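Local atomic coordinates of Cif-like 1 (Burkholderia cenocepacia, PDB entry 7JQY), a protein that probably acts as a Cif-like epoxide hydrolase of the alpha/beta hydrolase fold, assembled as an octamer. Residues B[30-34]-B[35-39]; B[104-107]-B[108-112]; B[128-131]-B[132-136]; B[229-232]-B[233-236]. The protein carries 1 engineered substitution. All blocks are in the same frame, centred on the assembly; numbering follows the deposited sequence.

Interaction 1 (B[30-34]-B[35-39]); sequences YAQLD and DVRLH
Y30 and R37 meet flat: the guanidinium lies over one face of the tyrosine ring, its plane turned only 17° from the ring's and its CZ 3.9 Å from the ring centroid, a stacked cation-pi pair. NE comes nearest, 3.5 Å from Y30 CD2, so the overlap leans toward the rim. R37 arrives there by running out from the backbone and then bending at chi3 (76°), which carries the guanidinium across the ring. A guanidinium that stacks by its face keeps its N-H groups for other partners; NH1 bonds to the backbone oxygen of T199 and NH2 to that of K196, both of the second subunit. The backbone beneath is a beta hairpin, the pair of antiparallel strands 26-32 and 37-43 at one edge of the central sheet. A31 and L38 form a hydrogen-bonded pair, A31 N to L38 O at 2.8 Å and L38 N to A31 O at 2.9 Å, and L33 N reaches V36 O nearer the turn. Y30, Q32, R37 and H39 share one face, where Q32 OE1 lies 3.6 Å from R37 CB. H39, paired with Y30 across the hairpin, sets its CB 3.8 Å from Y30 CE2, and its ND1 is held by D82. On the reverse face the small A31 and the branched L38 suit a buried surface against helix 98-111; there L33 CD1 touches L38 CG at 4.1 Å.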
ATOM      1  N   TYR B  30      21.524  17.604 -23.858  1.00 33.81           N
ATOM      2  CA  TYR B  30      21.997  17.891 -22.515  1.00 36.87           C
ATOM      3  C   TYR B  30      23.123  18.906 -22.596  1.00 39.48           C
ATOM      4  O   TYR B  30      23.858  18.968 -23.586  1.00 37.30           O
ATOM      5  CB  TYR B  30      22.512  16.642 -21.790  1.00 36.39           C
ATOM      6  CG  TYR B  30      21.456  15.628 -21.411  1.00 35.56           C
ATOM      7  CD1 TYR B  30      21.377  14.407 -22.071  1.00 35.36           C
ATOM      8  CD2 TYR B  30      20.566  15.872 -20.377  1.00 35.51           C
ATOM      9  CE1 TYR B  30      20.414  13.463 -21.723  1.00 36.30           C
ATOM     10  CE2 TYR B  30      19.611  14.942 -20.020  1.00 35.64           C
ATOM     11  CZ  TYR B  30      19.540  13.737 -20.693  1.00 37.21           C
ATOM     12  OH  TYR B  30      18.589  12.804 -20.343  1.00 37.63           O
ATOM     13  N   ALA B  31      23.241  19.718 -21.554  1.00 41.72           N
ATOM     14  CA  ALA B  31      24.356  20.641 -21.419  1.00 41.32           C
ATOM     15  C   ALA B  31      24.968  20.429 -20.048  1.00 41.30           C
ATOM     16  O   ALA B  31      24.286  20.572 -19.031  1.00 40.73           O
ATOM     17  CB  ALA B  31      23.914  22.091 -21.597  1.00 38.93           C
ATOM     18  N   GLN B  32      26.233  20.055 -20.021  1.00 42.00           N
ATOM     19  CA  GLN B  32      26.930  19.886 -18.760  1.00 45.49           C
ATOM     20  C   GLN B  32      27.419  21.260 -18.333  1.00 46.37           C
ATOM     21  O   GLN B  32      28.182  21.907 -19.058  1.00 48.95           O
ATOM     22  CB  GLN B  32      28.083  18.887 -18.888  1.00 43.93           C
ATOM     23  CG  GLN B  32      28.662  18.431 -17.556  1.00 44.70           C
ATOM     24  CD  GLN B  32      27.664  17.635 -16.739  1.00 45.06           C
ATOM     25  OE1 GLN B  32      27.071  16.681 -17.232  1.00 46.09           O
ATOM     26  NE2 GLN B  32      27.453  18.042 -15.489  1.00 44.69           N
ATOM     27  N   LEU B  33      26.952  21.719 -17.186  1.00 53.13           N
ATOM     28  CA  LEU B  33      27.510  22.927 -16.620  1.00 55.39           C
ATOM     29  C   LEU B  33      28.599  22.462 -15.675  1.00 61.95           C
ATOM     30  O   LEU B  33      29.004  21.298 -15.724  1.00 64.41           O
ATOM     31  CB  LEU B  33      26.421  23.765 -15.957  1.00 53.81           C
ATOM     32  CG  LEU B  33      25.251  23.999 -16.914  1.00 52.20           C
ATOM     33  CD1 LEU B  33      24.240  24.990 -16.341  1.00 45.82           C
ATOM     34  CD2 LEU B  33      25.767  24.467 -18.270  1.00 48.19           C
ATOM     35  N   ASP B  34      29.080  23.338 -14.795  1.00 63.38           N
ATOM     36  CA  ASP B  34      30.298  22.970 -14.076  1.00 65.29           C
ATOM     37  C   ASP B  34      30.078  21.774 -13.179  1.00 67.21           C
ATOM     38  O   ASP B  34      31.001  20.974 -12.986  1.00 74.09           O
ATOM     39  CB  ASP B  34      30.814  24.130 -13.223  1.00 65.48           C
ATOM     40  CG  ASP B  34      31.634  25.096 -14.006  1.00 69.52           C
ATOM     41  OD1 ASP B  34      32.318  24.639 -14.939  1.00 70.40           O
ATOM     42  OD2 ASP B  34      31.579  26.299 -13.696  1.00 71.09           O
ATOM     43  N   ASP B  35      28.865  21.596 -12.687  1.00 69.24           N
ATOM     44  CA  ASP B  35      28.583  20.411 -11.905  1.00 67.34           C
ATOM     45  C   ASP B  35      27.196  19.841 -12.180  1.00 67.07           C
ATOM     46  O   ASP B  35      26.998  18.636 -11.977  1.00 64.67           O
ATOM     47  CB  ASP B  35      28.804  20.749 -10.421  1.00 72.63           C
ATOM     48  CG  ASP B  35      29.542  19.602  -9.713  1.00 79.05           C
ATOM     49  OD1 ASP B  35      30.122  18.731 -10.438  1.00 79.83           O
ATOM     50  OD2 ASP B  35      29.733  19.655  -8.501  1.00 84.68           O
ATOM     51  N   VAL B  36      26.220  20.694 -12.608  1.00 59.58           N
ATOM     52  CA  VAL B  36      24.815  20.351 -12.858  1.00 50.15           C
ATOM     53  C   VAL B  36      24.614  20.137 -14.359  1.00 46.80           C
ATOM     54  O   VAL B  36      25.134  20.908 -15.175  1.00 48.82           O
ATOM     55  CB  VAL B  36      23.887  21.481 -12.370  1.00 50.49           C
ATOM     56  CG1 VAL B  36      22.441  21.251 -12.804  1.00 42.42           C
ATOM     57  CG2 VAL B  36      24.003  21.642 -10.861  1.00 53.34           C
ATOM     58  N   ARG B  37      23.861  19.099 -14.743  1.00 41.56           N
ATOM     59  CA  ARG B  37      23.485  18.883 -16.144  1.00 40.82           C
ATOM     60  C   ARG B  37      22.049  19.338 -16.400  1.00 39.44           C
ATOM     61  O   ARG B  37      21.135  18.968 -15.654  1.00 38.18           O
ATOM     62  CB  ARG B  37      23.640  17.408 -16.538  1.00 41.65           C
ATOM     63  CG  ARG B  37      23.290  17.087 -18.008  1.00 39.80           C
ATOM     64  CD  ARG B  37      23.611  15.619 -18.353  1.00 37.97           C
ATOM     65  NE  ARG B  37      22.602  14.732 -17.785  1.00 39.42           N
ATOM     66  CZ  ARG B  37      22.530  13.417 -17.974  1.00 41.61           C
ATOM     67  NH1 ARG B  37      23.420  12.787 -18.733  1.00 36.24           N
ATOM     68  NH2 ARG B  37      21.550  12.729 -17.396  1.00 35.11           N
ATOM     69  N   LEU B  38      21.859  20.144 -17.448  1.00 37.40           N
ATOM     70  CA  LEU B  38      20.545  20.631 -17.841  1.00 40.05           C
ATOM     71  C   LEU B  38      20.104  19.964 -19.136  1.00 39.88           C
ATOM     72  O   LEU B  38      20.904  19.783 -20.061  1.00 41.77           O
ATOM     73  CB  LEU B  38      20.527  22.155 -18.029  1.00 38.84           C
ATOM     74  CG  LEU B  38      20.662  23.034 -16.786  1.00 39.10           C
ATOM     75  CD1 LEU B  38      20.176  24.445 -17.096  1.00 39.34           C
ATOM     76  CD2 LEU B  38      19.924  22.452 -15.589  1.00 36.58           C
ATOM     77  N   HIS B  39      18.819  19.618 -19.191  1.00 37.35           N
ATOM     78  CA  HIS B  39      18.172  19.046 -20.362  1.00 33.75           C
ATOM     79  C   HIS B  39      17.393  20.126 -21.102  1.00 37.19           C
ATOM     80  O   HIS B  39      16.786  21.005 -20.483  1.00 34.28           O
ATOM     81  CB  HIS B  39      17.243  17.905 -19.936  1.00 34.54           C
ATOM     82  CG  HIS B  39      16.361  17.387 -21.027  1.00 34.46           C
ATOM     83  ND1 HIS B  39      15.039  17.758 -21.149  1.00 33.79           N
ATOM     84  CD2 HIS B  39      16.599  16.502 -22.024  1.00 35.31           C
ATOM     85  CE1 HIS B  39      14.505  17.139 -22.186  1.00 35.83           C
ATOM     86  NE2 HIS B  39      15.431  16.369 -22.734  1.00 37.48           N
TER

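Interaction 2 (B[104-107]-B[108-112]); sequences DIRA and LVHQL
R106 carries H110 CE1 over one face of its guanidinium, offset toward the rim, one helical turn on; H110 CE1 is 3.5 Å from R106 CZ and the two planes stand 67° apart, so this is no flat stack. The arginine chain is extended from CG to NE, with CG anti to the backbone nitrogen (chi1 -178°), and its aliphatic part is touched too, R106 CG lying 3.4 Å from H110 NE2. E139 probably eases the meeting of two basic side chains: it forms a salt bridge with R106 NH2 and a hydrogen bond with H110 NE2, which fixes both groups beside one carboxylate. The backbone is regular alpha helix. H110 N bonds to R106 O at 2.9 Å, and Q111 N to A107 O at the same length. On the inner side I105 CG2 and V109 CG2 approach to 4.5 Å, branched aliphatics fitted to a buried surface. These two lie on V52 of strand 50-54 and on Y132 of helix 124-135, while R106 makes a cation-pi contact with W136 just beyond that helix. L108 faces L38 and Y40 of strand 37-43, so helix 98-111 packs on the sheet and against helix 124-135.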
ATOM      1  N   ASP B 104      22.544  29.545 -14.558  1.00 45.43           N
ATOM      2  CA  ASP B 104      22.531  28.273 -15.273  1.00 44.15           C
ATOM      3  C   ASP B 104      22.080  28.470 -16.713  1.00 46.49           C
ATOM      4  O   ASP B 104      22.696  27.951 -17.652  1.00 43.17           O
ATOM      5  CB  ASP B 104      21.608  27.279 -14.574  1.00 44.14           C
ATOM      6  CG  ASP B 104      22.047  26.962 -13.167  1.00 46.21           C
ATOM      7  OD1 ASP B 104      21.160  26.665 -12.334  1.00 46.04           O
ATOM      8  OD2 ASP B 104      23.270  26.985 -12.899  1.00 47.88           O
ATOM      9  N   ILE B 105      21.003  29.232 -16.909  1.00 42.90           N
ATOM     10  CA  ILE B 105      20.491  29.428 -18.258  1.00 43.40           C
ATOM     11  C   ILE B 105      21.510  30.172 -19.105  1.00 46.84           C
ATOM     12  O   ILE B 105      21.690  29.876 -20.294  1.00 47.06           O
ATOM     13  CB  ILE B 105      19.143  30.169 -18.216  1.00 42.63           C
ATOM     14  CG1 ILE B 105      18.172  29.407 -17.319  1.00 42.66           C
ATOM     15  CG2 ILE B 105      18.604  30.345 -19.624  1.00 40.63           C
ATOM     16  CD1 ILE B 105      18.058  27.930 -17.695  1.00 39.90           C
ATOM     17  N   ARG B 106      22.214  31.127 -18.501  1.00 46.73           N
ATOM     18  CA  ARG B 106      23.225  31.870 -19.242  1.00 48.32           C
ATOM     19  C   ARG B 106      24.396  30.976 -19.646  1.00 46.47           C
ATOM     20  O   ARG B 106      24.894  31.073 -20.772  1.00 49.59           O
ATOM     21  CB  ARG B 106      23.704  33.058 -18.414  1.00 49.11           C
ATOM     22  CG  ARG B 106      24.717  33.917 -19.126  1.00 52.37           C
ATOM     23  CD  ARG B 106      24.946  35.190 -18.360  1.00 55.00           C
ATOM     24  NE  ARG B 106      25.895  36.065 -19.032  1.00 56.68           N
ATOM     25  CZ  ARG B 106      27.127  36.289 -18.594  1.00 57.69           C
ATOM     26  NH1 ARG B 106      27.584  35.624 -17.537  1.00 51.61           N
ATOM     27  NH2 ARG B 106      27.925  37.112 -19.262  1.00 57.71           N
ATOM     28  N   ALA B 107      24.852  30.107 -18.746  1.00 46.11           N
ATOM     29  CA  ALA B 107      25.974  29.231 -19.079  1.00 47.09           C
ATOM     30  C   ALA B 107      25.633  28.304 -20.238  1.00 46.59           C
ATOM     31  O   ALA B 107      26.472  28.061 -21.112  1.00 50.85           O
ATOM     32  CB  ALA B 107      26.395  28.421 -17.854  1.00 43.16           C
ATOM     33  N   LEU B 108      24.387  27.825 -20.293  1.00 46.83           N
ATOM     34  CA  LEU B 108      23.965  26.947 -21.380  1.00 44.16           C
ATOM     35  C   LEU B 108      23.863  27.704 -22.700  1.00 48.20           C
ATOM     36  O   LEU B 108      24.232  27.176 -23.753  1.00 47.68           O
ATOM     37  CB  LEU B 108      22.615  26.310 -21.027  1.00 46.42           C
ATOM     38  CG  LEU B 108      21.856  25.448 -22.044  1.00 44.67           C
ATOM     39  CD1 LEU B 108      20.977  24.440 -21.312  1.00 45.95           C
ATOM     40  CD2 LEU B 108      21.012  26.267 -23.013  1.00 44.11           C
ATOM     41  N   VAL B 109      23.369  28.942 -22.664  1.00 46.50           N
ATOM     42  CA  VAL B 109      23.314  29.749 -23.880  1.00 49.13           C
ATOM     43  C   VAL B 109      24.721  30.017 -24.395  1.00 50.29           C
ATOM     44  O   VAL B 109      24.979  29.977 -25.605  1.00 50.99           O
ATOM     45  CB  VAL B 109      22.563  31.069 -23.620  1.00 47.60           C
ATOM     46  CG1 VAL B 109      22.726  32.003 -24.812  1.00 47.91           C
ATOM     47  CG2 VAL B 109      21.090  30.810 -23.318  1.00 44.37           C
ATOM     48  N   HIS B 110      25.650  30.307 -23.484  1.00 48.96           N
ATOM     49  CA  HIS B 110      27.027  30.544 -23.891  1.00 54.15           C
ATOM     50  C   HIS B 110      27.665  29.283 -24.460  1.00 51.43           C
ATOM     51  O   HIS B 110      28.452  29.365 -25.406  1.00 51.52           O
ATOM     52  CB  HIS B 110      27.819  31.102 -22.710  1.00 54.37           C
ATOM     53  CG  HIS B 110      27.437  32.507 -22.351  1.00 57.78           C
ATOM     54  ND1 HIS B 110      28.317  33.398 -21.775  1.00 60.06           N
ATOM     55  CD2 HIS B 110      26.269  33.180 -22.509  1.00 59.33           C
ATOM     56  CE1 HIS B 110      27.705  34.555 -21.583  1.00 63.57           C
ATOM     57  NE2 HIS B 110      26.462  34.449 -22.019  1.00 60.73           N
ATOM     58  N   GLN B 111      27.315  28.109 -23.925  1.00 50.05           N
ATOM     59  CA  GLN B 111      27.855  26.870 -24.474  1.00 51.76           C
ATOM     60  C   GLN B 111      27.329  26.597 -25.873  1.00 52.37           C
ATOM     61  O   GLN B 111      28.010  25.930 -26.657  1.00 53.18           O
ATOM     62  CB  GLN B 111      27.519  25.682 -23.574  1.00 49.45           C
ATOM     63  CG  GLN B 111      28.376  25.541 -22.348  1.00 51.65           C
ATOM     64  CD  GLN B 111      28.238  24.163 -21.735  1.00 51.74           C
ATOM     65  OE1 GLN B 111      27.626  23.272 -22.331  1.00 48.70           O
ATOM     66  NE2 GLN B 111      28.787  23.984 -20.535  1.00 48.68           N
ATOM     67  N   LEU B 112      26.160  27.128 -26.222  1.00 49.81           N
ATOM     68  CA  LEU B 112      25.622  26.939 -27.558  1.00 50.46           C
ATOM     69  C   LEU B 112      26.131  27.983 -28.532  1.00 52.18           C
ATOM     70  O   LEU B 112      25.686  28.008 -29.685  1.00 54.99           O
ATOM     71  CB  LEU B 112      24.092  26.973 -27.520  1.00 49.99           C
ATOM     72  CG  LEU B 112      23.458  25.786 -26.801  1.00 50.14           C
ATOM     73  CD1 LEU B 112      21.951  25.873 -26.818  1.00 45.50           C
ATOM     74  CD2 LEU B 112      23.928  24.497 -27.451  1.00 50.80           C
TER

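Interaction 3 (B[128-131]-B[132-136]); sequences VAYA and YAAQW
Two hydrogen bonds from Q135 converge on the carbonyl oxygen of A131: its backbone N at 3.1 Å and its side-chain NE2 at 2.9 Å. They reach A131 O from opposite faces of the carbonyl plane, NE2 standing 61° out of it and hence not on a lone pair. The side chain runs back along the helix because CG is anti to the carbonyl carbon (chi1 -82°) and the chain beyond CG is extended. Glutamine fits this last helical position, since its amide can give a second donor to an oxygen near the end of the helix. The other backbone bonds follow the i to i+4 pattern, with Y132 N to V128 O and A134 N to Y130 O both 2.8 Å. Helix 124-135 is the crossover of a beta-alpha-beta unit between strands 117-122 and 140-146, and it follows the probable nucleophile elbow of the alpha/beta hydrolase fold, which V128 touches. Nonpolar contacts complete the turn. A134 CB sits over one face of the Y130 ring, 4.3 Å from CZ, and the ring also meets F238 edge-to-face. The short methyls of the alanines let the helix lie close to its neighbours: A129 packs on L143, A133 on I140 and A134 on F241.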
ATOM      1  N   VAL B 128      13.201  33.577 -13.246  1.00 41.63           N
ATOM      2  CA  VAL B 128      14.522  33.338 -13.817  1.00 42.18           C
ATOM      3  C   VAL B 128      14.771  34.269 -14.999  1.00 41.28           C
ATOM      4  O   VAL B 128      15.836  34.885 -15.116  1.00 41.87           O
ATOM      5  CB  VAL B 128      14.655  31.861 -14.226  1.00 40.91           C
ATOM      6  CG1 VAL B 128      16.087  31.549 -14.653  1.00 40.48           C
ATOM      7  CG2 VAL B 128      14.216  30.954 -13.085  1.00 38.18           C
ATOM      8  N   ALA B 129      13.786  34.394 -15.889  1.00 40.54           N
ATOM      9  CA  ALA B 129      13.969  35.244 -17.062  1.00 42.23           C
ATOM     10  C   ALA B 129      14.196  36.697 -16.664  1.00 47.60           C
ATOM     11  O   ALA B 129      15.030  37.388 -17.260  1.00 48.87           O
ATOM     12  CB  ALA B 129      12.768  35.126 -18.001  1.00 40.48           C
ATOM     13  N   TYR B 130      13.469  37.181 -15.651  1.00 45.13           N
ATOM     14  CA  TYR B 130      13.685  38.549 -15.194  1.00 49.81           C
ATOM     15  C   TYR B 130      15.072  38.710 -14.585  1.00 49.03           C
ATOM     16  O   TYR B 130      15.782  39.677 -14.885  1.00 50.70           O
ATOM     17  CB  TYR B 130      12.612  38.956 -14.180  1.00 48.14           C
ATOM     18  CG  TYR B 130      12.962  40.251 -13.479  1.00 51.13           C
ATOM     19  CD1 TYR B 130      12.912  41.464 -14.157  1.00 53.41           C
ATOM     20  CD2 TYR B 130      13.372  40.259 -12.151  1.00 52.03           C
ATOM     21  CE1 TYR B 130      13.244  42.653 -13.525  1.00 53.67           C
ATOM     22  CE2 TYR B 130      13.710  41.435 -11.515  1.00 53.95           C
ATOM     23  CZ  TYR B 130      13.644  42.630 -12.206  1.00 56.73           C
ATOM     24  OH  TYR B 130      13.982  43.802 -11.573  1.00 56.22           O
ATOM     25  N   ALA B 131      15.475  37.764 -13.732  1.00 49.48           N
ATOM     26  CA  ALA B 131      16.805  37.814 -13.129  1.00 52.32           C
ATOM     27  C   ALA B 131      17.897  37.729 -14.182  1.00 48.64           C
ATOM     28  O   ALA B 131      18.972  38.308 -14.006  1.00 52.63           O
ATOM     29  CB  ALA B 131      16.966  36.692 -12.103  1.00 46.90           C
ATOM     30  N   TYR B 132      17.634  37.031 -15.285  1.00 48.39           N
ATOM     31  CA  TYR B 132      18.573  37.025 -16.400  1.00 50.04           C
ATOM     32  C   TYR B 132      18.722  38.426 -16.978  1.00 53.48           C
ATOM     33  O   TYR B 132      19.841  38.929 -17.136  1.00 52.29           O
ATOM     34  CB  TYR B 132      18.088  36.041 -17.472  1.00 50.97           C
ATOM     35  CG  TYR B 132      19.127  35.569 -18.484  1.00 51.75           C
ATOM     36  CD1 TYR B 132      20.128  36.420 -18.960  1.00 53.36           C
ATOM     37  CD2 TYR B 132      19.088  34.271 -18.979  1.00 50.88           C
ATOM     38  CE1 TYR B 132      21.065  35.983 -19.887  1.00 51.29           C
ATOM     39  CE2 TYR B 132      20.016  33.828 -19.904  1.00 52.29           C
ATOM     40  CZ  TYR B 132      21.000  34.684 -20.352  1.00 51.95           C
ATOM     41  OH  TYR B 132      21.911  34.231 -21.278  1.00 54.52           O
ATOM     42  N   ALA B 133      17.594  39.091 -17.261  1.00 53.59           N
ATOM     43  CA  ALA B 133      17.648  40.428 -17.841  1.00 52.86           C
ATOM     44  C   ALA B 133      18.216  41.444 -16.862  1.00 53.19           C
ATOM     45  O   ALA B 133      18.899  42.385 -17.279  1.00 54.45           O
ATOM     46  CB  ALA B 133      16.257  40.859 -18.302  1.00 53.09           C
ATOM     47  N   ALA B 134      17.971  41.265 -15.564  1.00 53.58           N
ATOM     48  CA  ALA B 134      18.472  42.232 -14.593  1.00 55.09           C
ATOM     49  C   ALA B 134      19.983  42.127 -14.442  1.00 57.85           C
ATOM     50  O   ALA B 134      20.666  43.146 -14.277  1.00 59.17           O
ATOM     51  CB  ALA B 134      17.787  42.032 -13.242  1.00 54.20           C
ATOM     52  N   GLN B 135      20.526  40.907 -14.507  1.00 54.21           N
ATOM     53  CA  GLN B 135      21.958  40.704 -14.305  1.00 55.71           C
ATOM     54  C   GLN B 135      22.781  40.939 -15.568  1.00 55.22           C
ATOM     55  O   GLN B 135      23.937  41.365 -15.471  1.00 58.94           O
ATOM     56  CB  GLN B 135      22.220  39.296 -13.769  1.00 52.37           C
ATOM     57  CG  GLN B 135      22.028  39.172 -12.270  1.00 51.14           C
ATOM     58  CD  GLN B 135      21.890  37.736 -11.823  1.00 52.56           C
ATOM     59  OE1 GLN B 135      22.562  37.292 -10.886  1.00 55.64           O
ATOM     60  NE2 GLN B 135      21.012  36.995 -12.490  1.00 51.03           N
ATOM     61  N   TRP B 136      22.238  40.651 -16.748  1.00 55.72           N
ATOM     62  CA  TRP B 136      22.966  40.819 -18.009  1.00 56.65           C
ATOM     63  C   TRP B 136      22.052  41.486 -19.027  1.00 58.29           C
ATOM     64  O   TRP B 136      21.686  40.893 -20.047  1.00 60.30           O
ATOM     65  CB  TRP B 136      23.496  39.471 -18.511  1.00 57.02           C
ATOM     66  CG  TRP B 136      24.309  38.782 -17.456  1.00 54.65           C
ATOM     67  CD1 TRP B 136      25.607  39.040 -17.129  1.00 56.50           C
ATOM     68  CD2 TRP B 136      23.866  37.755 -16.557  1.00 55.55           C
ATOM     69  NE1 TRP B 136      26.004  38.234 -16.090  1.00 56.09           N
ATOM     70  CE2 TRP B 136      24.955  37.434 -15.721  1.00 56.34           C
ATOM     71  CE3 TRP B 136      22.662  37.062 -16.391  1.00 52.43           C
ATOM     72  CZ2 TRP B 136      24.874  36.458 -14.730  1.00 54.80           C
ATOM     73  CZ3 TRP B 136      22.582  36.100 -15.400  1.00 51.13           C
ATOM     74  CH2 TRP B 136      23.682  35.809 -14.584  1.00 53.62           C
TER

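Interaction 4 (B[229-232]-B[233-236]); sequences RAFP and QDET
This is the first turn of a helix, a local contact at the start of 231-241 in the alpha/beta hydrolase fold, within the run of helices between strands 140-146 and 250-255 where this family inserts its cap. D234 N bonds to A230 O at 3.0 Å and E235 N to F231 O at 2.8 Å, which sets the helix going. P232 suits its place because first-turn nitrogens have no acceptor within their own helix, so a proline there sacrifices no bond of that helix. D234 turns its carboxylate back toward the helix start, CG anti to the carbonyl carbon (chi1 -66°), and OD2 lies in the plane of the F231 ring at its edge, 3.8 Å from CD1, where ring hydrogens carry partial positive charge. OD2 is also 2.9 Å from A230 O, two acceptors without a bond, a closeness probably eased by its salt bridge to K98. F231 is buried, its flat apolar ring meeting those of Y228, F170 and W156. A water bonded to R229 O and Q233 N bridges the break before the helix. On P232 O two donors close from opposite faces of the carbonyl plane, T236 N at 3.2 Å and T236 OG1 also at 3.2 Å.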
ATOM      1  N   ARG B 229      10.918  27.397  -1.439  1.00 43.85           N
ATOM      2  CA  ARG B 229      11.611  27.636  -0.182  1.00 43.56           C
ATOM      3  C   ARG B 229      12.642  28.743  -0.320  1.00 42.88           C
ATOM      4  O   ARG B 229      13.066  29.312   0.690  1.00 48.39           O
ATOM      5  CB  ARG B 229      12.248  26.347   0.315  1.00 44.41           C
ATOM      6  CG  ARG B 229      11.224  25.360   0.822  1.00 44.07           C
ATOM      7  CD  ARG B 229      11.673  23.922   0.608  1.00 41.98           C
ATOM      8  NE  ARG B 229      10.528  23.021   0.694  1.00 41.47           N
ATOM      9  CZ  ARG B 229      10.592  21.703   0.541  1.00 41.53           C
ATOM     10  NH1 ARG B 229      11.766  21.109   0.287  1.00 41.47           N
ATOM     11  NH2 ARG B 229       9.480  20.977   0.634  1.00 39.76           N
ATOM     12  N   ALA B 230      13.017  29.084  -1.549  1.00 44.22           N
ATOM     13  CA  ALA B 230      13.926  30.187  -1.831  1.00 45.39           C
ATOM     14  C   ALA B 230      13.215  31.529  -2.021  1.00 42.79           C
ATOM     15  O   ALA B 230      13.891  32.527  -2.289  1.00 41.61           O
ATOM     16  CB  ALA B 230      14.749  29.885  -3.086  1.00 37.99           C
ATOM     17  N   PHE B 231      11.880  31.582  -1.942  1.00 43.77           N
ATOM     18  CA  PHE B 231      11.169  32.848  -2.164  1.00 45.40           C
ATOM     19  C   PHE B 231      11.666  33.999  -1.291  1.00 45.16           C
ATOM     20  O   PHE B 231      11.872  35.098  -1.832  1.00 48.46           O
ATOM     21  CB  PHE B 231       9.655  32.656  -1.983  1.00 42.76           C
ATOM     22  CG  PHE B 231       8.957  32.098  -3.194  1.00 43.40           C
ATOM     23  CD1 PHE B 231       9.628  31.951  -4.401  1.00 45.84           C
ATOM     24  CD2 PHE B 231       7.643  31.673  -3.109  1.00 40.04           C
ATOM     25  CE1 PHE B 231       8.982  31.417  -5.512  1.00 41.95           C
ATOM     26  CE2 PHE B 231       6.991  31.143  -4.211  1.00 40.67           C
ATOM     27  CZ  PHE B 231       7.658  31.010  -5.415  1.00 42.09           C
ATOM     28  N   PRO B 232      11.888  33.840   0.025  1.00 43.63           N
ATOM     29  CA  PRO B 232      12.386  34.997   0.799  1.00 48.34           C
ATOM     30  C   PRO B 232      13.680  35.574   0.256  1.00 48.23           C
ATOM     31  O   PRO B 232      13.805  36.801   0.120  1.00 49.59           O
ATOM     32  CB  PRO B 232      12.574  34.432   2.218  1.00 48.29           C
ATOM     33  CG  PRO B 232      11.924  33.111   2.244  1.00 45.85           C
ATOM     34  CD  PRO B 232      11.395  32.760   0.899  1.00 43.19           C
ATOM     35  N   GLN B 233      14.625  34.712  -0.121  1.00 48.84           N
ATOM     36  CA  GLN B 233      15.872  35.174  -0.716  1.00 45.76           C
ATOM     37  C   GLN B 233      15.618  35.871  -2.044  1.00 46.66           C
ATOM     38  O   GLN B 233      16.287  36.861  -2.374  1.00 50.57           O
ATOM     39  CB  GLN B 233      16.816  33.982  -0.897  1.00 50.31           C
ATOM     40  CG  GLN B 233      18.095  34.277  -1.628  1.00 49.74           C
ATOM     41  CD  GLN B 233      19.009  33.046  -1.726  1.00 54.01           C
ATOM     42  OE1 GLN B 233      18.672  31.950  -1.253  1.00 49.04           O
ATOM     43  NE2 GLN B 233      20.167  33.230  -2.344  1.00 49.62           N
ATOM     44  N   ASP B 234      14.663  35.358  -2.826  1.00 42.53           N
ATOM     45  CA  ASP B 234      14.301  35.990  -4.092  1.00 43.98           C
ATOM     46  C   ASP B 234      13.696  37.376  -3.872  1.00 47.76           C
ATOM     47  O   ASP B 234      13.900  38.286  -4.684  1.00 47.90           O
ATOM     48  CB  ASP B 234      13.324  35.094  -4.861  1.00 44.69           C
ATOM     49  CG  ASP B 234      13.957  33.760  -5.304  1.00 45.18           C
ATOM     50  OD1 ASP B 234      15.091  33.776  -5.825  1.00 41.99           O
ATOM     51  OD2 ASP B 234      13.316  32.702  -5.121  1.00 44.02           O
ATOM     52  N   GLU B 235      12.894  37.536  -2.819  1.00 47.29           N
ATOM     53  CA  GLU B 235      12.268  38.833  -2.555  1.00 51.27           C
ATOM     54  C   GLU B 235      13.328  39.890  -2.281  1.00 53.00           C
ATOM     55  O   GLU B 235      13.339  40.952  -2.909  1.00 54.09           O
ATOM     56  CB  GLU B 235      11.288  38.717  -1.394  1.00 47.45           C
ATOM     57  CG  GLU B 235       9.998  38.028  -1.791  1.00 46.37           C
ATOM     58  CD  GLU B 235       9.153  37.630  -0.606  1.00 49.76           C
ATOM     59  OE1 GLU B 235       9.687  37.611   0.527  1.00 49.50           O
ATOM     60  OE2 GLU B 235       7.949  37.342  -0.809  1.00 51.40           O
ATOM     61  N   THR B 236      14.265  39.582  -1.382  1.00 54.88           N
ATOM     62  CA  THR B 236      15.368  40.493  -1.096  1.00 53.34           C
ATOM     63  C   THR B 236      16.171  40.790  -2.355  1.00 55.44           C
ATOM     64  O   THR B 236      16.485  41.950  -2.649  1.00 55.84           O
ATOM     65  CB  THR B 236      16.279  39.882  -0.026  1.00 52.82           C
ATOM     66  OG1 THR B 236      15.485  39.340   1.036  1.00 54.77           O
ATOM     67  CG2 THR B 236      17.241  40.911   0.532  1.00 56.06           C
TER
HETATM   68  O   HOH W   1      14.924  31.966   1.168  1.00 43.39           O

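From the N terminus, interaction 1 closes the hairpin at the sheet's edge, and interactions 2, 3 and 4 each close one turn of a separate helix. They follow in series, none nesting in or crossing another. Interaction 1 touches interaction 2, centres about 9 Å apart, through a probable hydrogen bond of Q32 O with Q111 NE2, joining the edge strand to helix 98-111. Interaction 2 in turn packs on interaction 3, so two helices of the core are tied together. Interaction 4 touches none of the others; its nearest atoms are about 7 Å from those of interaction 3, though F231 rests on I124 and M127 of helix 124-135.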